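PDB 6MVF: beta-galactosidase/beta-glucuronidase from Faecalibacterium prausnitzii L2-6, which binds flavin mononucleotide and is a family 2 glycoside hydrolase, a beta-glucuronidase of the human gut microbiome. Local coordinates for residues Thr313-Lys325 against Ser340-Phe352. Numbering follows the deposited sequence.
Sequences TVEDHYQDAQIIK and SQDFYDACDELGF
Tyr-318 and Phe-343 interlock the first two helices of the TIM barrel, 314-327 and 341-350, a knobs-into-holes pairing of consecutive, roughly parallel outer helices; the axes of the segments 314-325 and 341-350 come within 8.7 Å and cross at -37°. Each ring is a knob in the other helix. Tyr-318 sits among Asp-342, Asp-345, Ala-346 and Glu-349, with Ala-346 CB 3.7 Å from the centroid of its ring in a CH-pi contact over one face. Its OH donates to Glu-349 OE1 at 2.6 Å, meeting the syn side of a carboxylate turned only 22° from the ring plane; a water bridges the same OH to Asp-345 OD2. In return, Phe-343 inserts its CD1-CE1 side among His-317, Asp-320, Ala-321 and Ile-324, its CG anti to the backbone N, a torsion that carries the ring across to the other helix. Between the two knobs, Ala-321 CB lies 3.7 Å from Ala-346 CB and also touches Leu-350 CD1. At the N-terminal end, Ser-340 CB lies over a face of the His-317 imidazole, whose ND1 is hydrogen-bonded to Arg-301. At the far end, Lys-325, bent at chi2 (78°), brings NZ 2.9 Å from Leu-350 O, a bond across to the end of the helix, where Gly-351 turns the chain with positive phi; the CZ edge of Phe-352 rests against Lys-325 N. Strand 331-334 joins the two helices in the alternating beta/alpha order of the barrel: Phe-343 and Phe-352 pack on its Ile-332, while Tyr-344 reaches strand 353-357 and the next helix, 368-385.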
ATOM      1  N   THR A 313     -10.981   0.155  16.699  1.00 37.41           N
ATOM      2  CA  THR A 313     -10.785  -0.291  15.335  1.00 32.82           C
ATOM      3  C   THR A 313     -10.024  -1.615  15.315  1.00 35.51           C
ATOM      4  O   THR A 313      -9.512  -2.096  16.332  1.00 38.96           O
ATOM      5  CB  THR A 313     -10.037   0.772  14.535  1.00 34.89           C
ATOM      6  OG1 THR A 313      -8.691   0.866  15.017  1.00 34.29           O
ATOM      7  CG2 THR A 313     -10.714   2.120  14.692  1.00 27.27           C
ATOM      8  N   VAL A 314      -9.955  -2.206  14.125  1.00 30.48           N
ATOM      9  CA  VAL A 314      -9.180  -3.425  13.934  1.00 30.44           C
ATOM     10  C   VAL A 314      -7.707  -3.194  14.301  1.00 34.62           C
ATOM     11  O   VAL A 314      -7.053  -4.073  14.880  1.00 33.23           O
ATOM     12  CB  VAL A 314      -9.362  -3.933  12.483  1.00 35.93           C
ATOM     13  CG1 VAL A 314      -8.661  -3.006  11.458  1.00 29.81           C
ATOM     14  CG2 VAL A 314      -8.874  -5.358  12.327  1.00 30.87           C
ATOM     15  N   GLU A 315      -7.161  -2.011  13.979  1.00 31.05           N
ATOM     16  CA  GLU A 315      -5.787  -1.701  14.368  1.00 26.20           C
ATOM     17  C   GLU A 315      -5.644  -1.659  15.873  1.00 29.25           C
ATOM     18  O   GLU A 315      -4.596  -2.036  16.414  1.00 33.56           O
ATOM     19  CB  GLU A 315      -5.328  -0.364  13.785  1.00 32.42           C
ATOM     20  CG  GLU A 315      -5.241  -0.315  12.293  1.00 29.04           C
ATOM     21  CD  GLU A 315      -6.590  -0.062  11.639  1.00 51.01           C
ATOM     22  OE1 GLU A 315      -7.475   0.576  12.275  1.00 44.98           O
ATOM     23  OE2 GLU A 315      -6.761  -0.506  10.479  1.00 59.28           O
ATOM     24  N   ASP A 316      -6.677  -1.188  16.573  1.00 31.42           N
ATOM     25  CA  ASP A 316      -6.627  -1.197  18.031  1.00 35.02           C
ATOM     26  C   ASP A 316      -6.475  -2.617  18.556  1.00 32.02           C
ATOM     27  O   ASP A 316      -5.648  -2.878  19.437  1.00 33.08           O
ATOM     28  CB  ASP A 316      -7.876  -0.543  18.622  1.00 28.94           C
ATOM     29  CG  ASP A 316      -7.969   0.939  18.299  1.00 37.55           C
ATOM     30  OD1 ASP A 316      -6.924   1.636  18.305  1.00 31.39           O
ATOM     31  OD2 ASP A 316      -9.098   1.409  18.019  1.00 42.01           O
ATOM     32  N   HIS A 317      -7.251  -3.550  18.011  1.00 22.83           N
ATOM     33  CA  HIS A 317      -7.243  -4.906  18.540  1.00 30.20           C
ATOM     34  C   HIS A 317      -5.893  -5.572  18.312  1.00 30.16           C
ATOM     35  O   HIS A 317      -5.311  -6.145  19.243  1.00 29.18           O
ATOM     36  CB  HIS A 317      -8.368  -5.726  17.909  1.00 28.12           C
ATOM     37  CG  HIS A 317      -9.737  -5.236  18.261  1.00 31.79           C
ATOM     38  ND1 HIS A 317     -10.149  -5.057  19.568  1.00 30.65           N
ATOM     39  CD2 HIS A 317     -10.792  -4.900  17.481  1.00 31.78           C
ATOM     40  CE1 HIS A 317     -11.400  -4.634  19.574  1.00 31.04           C
ATOM     41  NE2 HIS A 317     -11.815  -4.529  18.321  1.00 35.39           N
ATOM     42  N   TYR A 318      -5.369  -5.486  17.082  1.00 31.44           N
ATOM     43  CA  TYR A 318      -4.070  -6.078  16.774  1.00 29.51           C
ATOM     44  C   TYR A 318      -2.947  -5.390  17.532  1.00 27.88           C
ATOM     45  O   TYR A 318      -1.966  -6.039  17.902  1.00 33.03           O
ATOM     46  CB  TYR A 318      -3.817  -6.051  15.260  1.00 29.33           C
ATOM     47  CG  TYR A 318      -4.467  -7.220  14.531  1.00 30.42           C
ATOM     48  CD1 TYR A 318      -5.823  -7.212  14.216  1.00 28.54           C
ATOM     49  CD2 TYR A 318      -3.731  -8.340  14.180  1.00 31.10           C
ATOM     50  CE1 TYR A 318      -6.423  -8.286  13.547  1.00 27.45           C
ATOM     51  CE2 TYR A 318      -4.320  -9.425  13.520  1.00 26.68           C
ATOM     52  CZ  TYR A 318      -5.661  -9.393  13.206  1.00 31.03           C
ATOM     53  OH  TYR A 318      -6.240 -10.466  12.562  1.00 28.70           O
ATOM     54  N   GLN A 319      -3.072  -4.094  17.804  1.00 27.73           N
ATOM     55  CA  GLN A 319      -2.047  -3.433  18.602  1.00 26.37           C
ATOM     56  C   GLN A 319      -2.021  -3.992  20.020  1.00 30.07           C
ATOM     57  O   GLN A 319      -0.948  -4.278  20.571  1.00 30.09           O
ATOM     58  CB  GLN A 319      -2.277  -1.925  18.614  1.00 26.21           C
ATOM     59  CG  GLN A 319      -1.157  -1.160  19.303  1.00 34.25           C
ATOM     60  CD  GLN A 319      -1.570   0.227  19.803  1.00 44.08           C
ATOM     61  OE1 GLN A 319      -2.737   0.630  19.705  1.00 48.15           O
ATOM     62  NE2 GLN A 319      -0.608   0.959  20.350  1.00 41.77           N
ATOM     63  N   ASP A 320      -3.199  -4.144  20.636  1.00 25.17           N
ATOM     64  CA  ASP A 320      -3.285  -4.847  21.916  1.00 32.24           C
ATOM     65  C   ASP A 320      -2.601  -6.210  21.851  1.00 29.40           C
ATOM     66  O   ASP A 320      -1.764  -6.543  22.696  1.00 23.43           O
ATOM     67  CB  ASP A 320      -4.747  -5.019  22.327  1.00 27.11           C
ATOM     68  CG  ASP A 320      -5.343  -3.754  22.931  1.00 37.55           C
ATOM     69  OD1 ASP A 320      -4.630  -2.712  23.033  1.00 30.27           O
ATOM     70  OD2 ASP A 320      -6.539  -3.816  23.308  1.00 37.12           O
ATOM     71  N   ALA A 321      -2.940  -7.006  20.831  1.00 26.99           N
ATOM     72  CA  ALA A 321      -2.400  -8.350  20.725  1.00 23.70           C
ATOM     73  C   ALA A 321      -0.884  -8.327  20.606  1.00 29.62           C
ATOM     74  O   ALA A 321      -0.193  -9.113  21.265  1.00 32.79           O
ATOM     75  CB  ALA A 321      -3.033  -9.062  19.539  1.00 26.21           C
ATOM     76  N   GLN A 322      -0.347  -7.404  19.803  1.00 32.92           N
ATOM     77  CA  GLN A 322       1.099  -7.329  19.625  1.00 26.96           C
ATOM     78  C   GLN A 322       1.806  -6.893  20.903  1.00 24.78           C
ATOM     79  O   GLN A 322       2.871  -7.425  21.240  1.00 26.81           O
ATOM     80  CB  GLN A 322       1.438  -6.395  18.463  1.00 29.45           C
ATOM     81  CG  GLN A 322       1.618  -7.150  17.157  1.00 36.31           C
ATOM     82  CD  GLN A 322       0.868  -6.537  15.967  1.00 59.93           C
ATOM     83  OE1 GLN A 322       0.705  -5.307  15.876  1.00 63.38           O
ATOM     84  NE2 GLN A 322       0.407  -7.400  15.039  1.00 50.23           N
ATOM     85  N   ILE A 323       1.243  -5.933  21.630  1.00 29.03           N
ATOM     86  CA  ILE A 323       1.854  -5.557  22.901  1.00 34.76           C
ATOM     87  C   ILE A 323       1.898  -6.754  23.847  1.00 29.32           C
ATOM     88  O   ILE A 323       2.928  -7.029  24.484  1.00 22.38           O
ATOM     89  CB  ILE A 323       1.117  -4.360  23.518  1.00 31.12           C
ATOM     90  CG1 ILE A 323       1.407  -3.110  22.692  1.00 27.19           C
ATOM     91  CG2 ILE A 323       1.569  -4.169  24.947  1.00 29.43           C
ATOM     92  CD1 ILE A 323       0.471  -1.930  22.962  1.00 24.19           C
ATOM     93  N   ILE A 324       0.807  -7.526  23.899  1.00 25.11           N
ATOM     94  CA  ILE A 324       0.787  -8.685  24.787  1.00 27.44           C
ATOM     95  C   ILE A 324       1.762  -9.760  24.310  1.00 29.29           C
ATOM     96  O   ILE A 324       2.393 -10.437  25.137  1.00 26.48           O
ATOM     97  CB  ILE A 324      -0.650  -9.210  24.925  1.00 27.50           C
ATOM     98  CG1 ILE A 324      -1.515  -8.137  25.605  1.00 21.07           C
ATOM     99  CG2 ILE A 324      -0.670 -10.521  25.720  1.00 30.76           C
ATOM    100  CD1 ILE A 324      -2.988  -8.275  25.322  1.00 15.45           C
ATOM    101  N   LYS A 325       1.933  -9.915  22.985  1.00 29.43           N
ATOM    102  CA  LYS A 325       2.939 -10.831  22.451  1.00 24.11           C
ATOM    103  C   LYS A 325       4.354 -10.422  22.854  1.00 26.37           C
ATOM    104  O   LYS A 325       5.157 -11.271  23.257  1.00 28.79           O
ATOM    105  CB  LYS A 325       2.836 -10.921  20.927  1.00 31.89           C
ATOM    106  CG  LYS A 325       3.682 -12.049  20.315  1.00 22.43           C
ATOM    107  CD  LYS A 325       2.973 -13.382  20.522  1.00 27.36           C
ATOM    108  CE  LYS A 325       3.786 -14.539  20.045  1.00 22.00           C
ATOM    109  NZ  LYS A 325       3.134 -15.796  20.430  1.00 25.75           N
ATOM    110  N   SER A 340     -14.275  -8.850  20.157  1.00 32.64           N
ATOM    111  CA  SER A 340     -14.403  -8.643  18.720  1.00 22.47           C
ATOM    112  C   SER A 340     -13.857  -9.834  17.942  1.00 27.08           C
ATOM    113  O   SER A 340     -12.839 -10.431  18.309  1.00 25.17           O
ATOM    114  CB  SER A 340     -13.646  -7.386  18.318  1.00 29.68           C
ATOM    115  OG  SER A 340     -13.454  -7.336  16.917  1.00 34.07           O
ATOM    116  N   GLN A 341     -14.517 -10.168  16.835  1.00 24.18           N
ATOM    117  CA  GLN A 341     -13.917 -11.130  15.924  1.00 26.53           C
ATOM    118  C   GLN A 341     -12.485 -10.736  15.586  1.00 27.49           C
ATOM    119  O   GLN A 341     -11.596 -11.592  15.523  1.00 29.07           O
ATOM    120  CB  GLN A 341     -14.768 -11.276  14.671  1.00 21.24           C
ATOM    121  CG  GLN A 341     -16.051 -12.096  14.901  1.00 19.43           C
ATOM    122  CD  GLN A 341     -15.782 -13.360  15.692  1.00 29.81           C
ATOM    123  OE1 GLN A 341     -15.033 -14.234  15.248  1.00 20.40           O
ATOM    124  NE2 GLN A 341     -16.363 -13.446  16.898  1.00 30.28           N
ATOM    125  N   ASP A 342     -12.224  -9.437  15.457  1.00 23.62           N
ATOM    126  CA  ASP A 342     -10.855  -8.987  15.227  1.00 25.95           C
ATOM    127  C   ASP A 342      -9.905  -9.500  16.304  1.00 30.27           C
ATOM    128  O   ASP A 342      -8.795  -9.964  15.989  1.00 25.94           O
ATOM    129  CB  ASP A 342     -10.790  -7.457  15.146  1.00 29.97           C
ATOM    130  CG  ASP A 342     -11.475  -6.891  13.890  1.00 39.19           C
ATOM    131  OD1 ASP A 342     -11.775  -7.667  12.942  1.00 36.41           O
ATOM    132  OD2 ASP A 342     -11.717  -5.656  13.863  1.00 47.38           O
ATOM    133  N   PHE A 343     -10.304  -9.438  17.582  1.00 25.06           N
ATOM    134  CA  PHE A 343      -9.313  -9.840  18.577  1.00 21.20           C
ATOM    135  C   PHE A 343      -9.141 -11.352  18.617  1.00 21.02           C
ATOM    136  O   PHE A 343      -8.017 -11.830  18.813  1.00 24.25           O
ATOM    137  CB  PHE A 343      -9.629  -9.300  19.980  1.00 26.72           C
ATOM    138  CG  PHE A 343      -8.441  -9.386  20.924  1.00 27.60           C
ATOM    139  CD1 PHE A 343      -7.521  -8.341  21.007  1.00 28.09           C
ATOM    140  CD2 PHE A 343      -8.199 -10.534  21.669  1.00 22.92           C
ATOM    141  CE1 PHE A 343      -6.399  -8.424  21.838  1.00 23.87           C
ATOM    142  CE2 PHE A 343      -7.075 -10.615  22.511  1.00 28.94           C
ATOM    143  CZ  PHE A 343      -6.175  -9.558  22.587  1.00 23.19           C
ATOM    144  N   TYR A 344     -10.221 -12.124  18.424  1.00 21.95           N
ATOM    145  CA  TYR A 344     -10.049 -13.570  18.305  1.00 20.16           C
ATOM    146  C   TYR A 344      -9.185 -13.906  17.100  1.00 25.69           C
ATOM    147  O   TYR A 344      -8.271 -14.731  17.202  1.00 25.37           O
ATOM    148  CB  TYR A 344     -11.392 -14.294  18.220  1.00 23.60           C
ATOM    149  CG  TYR A 344     -12.226 -14.192  19.481  1.00 26.14           C
ATOM    150  CD1 TYR A 344     -11.735 -14.629  20.704  1.00 25.31           C
ATOM    151  CD2 TYR A 344     -13.498 -13.635  19.447  1.00 28.60           C
ATOM    152  CE1 TYR A 344     -12.490 -14.510  21.857  1.00 35.05           C
ATOM    153  CE2 TYR A 344     -14.256 -13.508  20.588  1.00 31.36           C
ATOM    154  CZ  TYR A 344     -13.753 -13.948  21.794  1.00 32.93           C
ATOM    155  OH  TYR A 344     -14.517 -13.818  22.928  1.00 27.13           O
ATOM    156  N   ASP A 345      -9.422 -13.233  15.968  1.00 25.56           N
ATOM    157  CA  ASP A 345      -8.553 -13.391  14.804  1.00 28.78           C
ATOM    158  C   ASP A 345      -7.085 -13.127  15.155  1.00 28.48           C
ATOM    159  O   ASP A 345      -6.204 -13.949  14.859  1.00 23.58           O
ATOM    160  CB  ASP A 345      -9.011 -12.453  13.687  1.00 28.00           C
ATOM    161  CG  ASP A 345     -10.313 -12.903  13.024  1.00 34.56           C
ATOM    162  OD1 ASP A 345     -10.623 -14.119  13.082  1.00 30.48           O
ATOM    163  OD2 ASP A 345     -11.014 -12.033  12.430  1.00 33.77           O
ATOM    164  N   ALA A 346      -6.809 -11.982  15.799  1.00 22.22           N
ATOM    165  CA  ALA A 346      -5.454 -11.680  16.249  1.00 23.95           C
ATOM    166  C   ALA A 346      -4.887 -12.764  17.164  1.00 26.78           C
ATOM    167  O   ALA A 346      -3.685 -13.043  17.118  1.00 29.04           O
ATOM    168  CB  ALA A 346      -5.414 -10.337  16.965  1.00 25.81           C
ATOM    169  N   CYS A 347      -5.722 -13.396  17.989  1.00 24.01           N
ATOM    170  CA  CYS A 347      -5.224 -14.474  18.846  1.00 25.13           C
ATOM    171  C   CYS A 347      -4.899 -15.738  18.052  1.00 28.22           C
ATOM    172  O   CYS A 347      -3.878 -16.392  18.305  1.00 27.26           O
ATOM    173  CB  CYS A 347      -6.246 -14.772  19.937  1.00 22.17           C
ATOM    174  SG  CYS A 347      -6.267 -13.461  21.148  1.00 26.11           S
ATOM    175  N   ASP A 348      -5.778 -16.119  17.125  1.00 23.05           N
ATOM    176  CA  ASP A 348      -5.492 -17.235  16.235  1.00 23.82           C
ATOM    177  C   ASP A 348      -4.176 -17.023  15.495  1.00 25.79           C
ATOM    178  O   ASP A 348      -3.389 -17.964  15.310  1.00 25.46           O
ATOM    179  CB  ASP A 348      -6.634 -17.409  15.217  1.00 26.46           C
ATOM    180  CG  ASP A 348      -8.007 -17.736  15.864  1.00 26.20           C
ATOM    181  OD1 ASP A 348      -8.082 -18.348  16.953  1.00 30.36           O
ATOM    182  OD2 ASP A 348      -9.037 -17.395  15.244  1.00 29.02           O
ATOM    183  N   GLU A 349      -3.920 -15.791  15.054  1.00 25.98           N
ATOM    184  CA  GLU A 349      -2.771 -15.558  14.183  1.00 28.96           C
ATOM    185  C   GLU A 349      -1.484 -15.365  14.972  1.00 29.06           C
ATOM    186  O   GLU A 349      -0.436 -15.875  14.569  1.00 26.76           O
ATOM    187  CB  GLU A 349      -3.036 -14.361  13.271  1.00 23.88           C
ATOM    188  CG  GLU A 349      -3.986 -14.725  12.139  1.00 32.11           C
ATOM    189  CD  GLU A 349      -5.023 -13.641  11.845  1.00 42.27           C
ATOM    190  OE1 GLU A 349      -4.686 -12.433  12.028  1.00 37.33           O
ATOM    191  OE2 GLU A 349      -6.168 -14.013  11.437  1.00 45.67           O
ATOM    192  N   LEU A 350      -1.531 -14.644  16.094  1.00 25.98           N
ATOM    193  CA  LEU A 350      -0.326 -14.449  16.881  1.00 22.79           C
ATOM    194  C   LEU A 350      -0.059 -15.591  17.849  1.00 29.80           C
ATOM    195  O   LEU A 350       1.072 -15.720  18.333  1.00 34.80           O
ATOM    196  CB  LEU A 350      -0.399 -13.117  17.630  1.00 25.66           C
ATOM    197  CG  LEU A 350      -0.454 -11.915  16.675  1.00 31.01           C
ATOM    198  CD1 LEU A 350      -0.591 -10.600  17.418  1.00 33.19           C
ATOM    199  CD2 LEU A 350       0.787 -11.868  15.821  1.00 28.55           C
ATOM    200  N   GLY A 351      -1.061 -16.430  18.130  1.00 26.81           N
ATOM    201  CA  GLY A 351      -0.881 -17.572  19.006  1.00 26.81           C
ATOM    202  C   GLY A 351      -0.952 -17.266  20.490  1.00 29.54           C
ATOM    203  O   GLY A 351       0.073 -16.996  21.127  1.00 24.77           O
ATOM    204  N   PHE A 352      -2.173 -17.287  21.036  1.00 27.27           N
ATOM    205  CA  PHE A 352      -2.437 -17.227  22.468  1.00 29.54           C
ATOM    206  C   PHE A 352      -3.514 -18.245  22.799  1.00 29.91           C
ATOM    207  O   PHE A 352      -4.483 -18.386  22.047  1.00 30.42           O
ATOM    208  CB  PHE A 352      -2.959 -15.860  22.951  1.00 24.25           C
ATOM    209  CG  PHE A 352      -2.039 -14.725  22.709  1.00 27.03           C
ATOM    210  CD1 PHE A 352      -0.935 -14.521  23.520  1.00 29.92           C
ATOM    211  CD2 PHE A 352      -2.309 -13.809  21.709  1.00 26.40           C
ATOM    212  CE1 PHE A 352      -0.081 -13.435  23.314  1.00 29.57           C
ATOM    213  CE2 PHE A 352      -1.466 -12.718  21.501  1.00 32.05           C
ATOM    214  CZ  PHE A 352      -0.348 -12.532  22.301  1.00 27.87           C
TER
HETATM  215  O   HOH W   1      -9.393  -9.920  11.808  1.00 40.34           O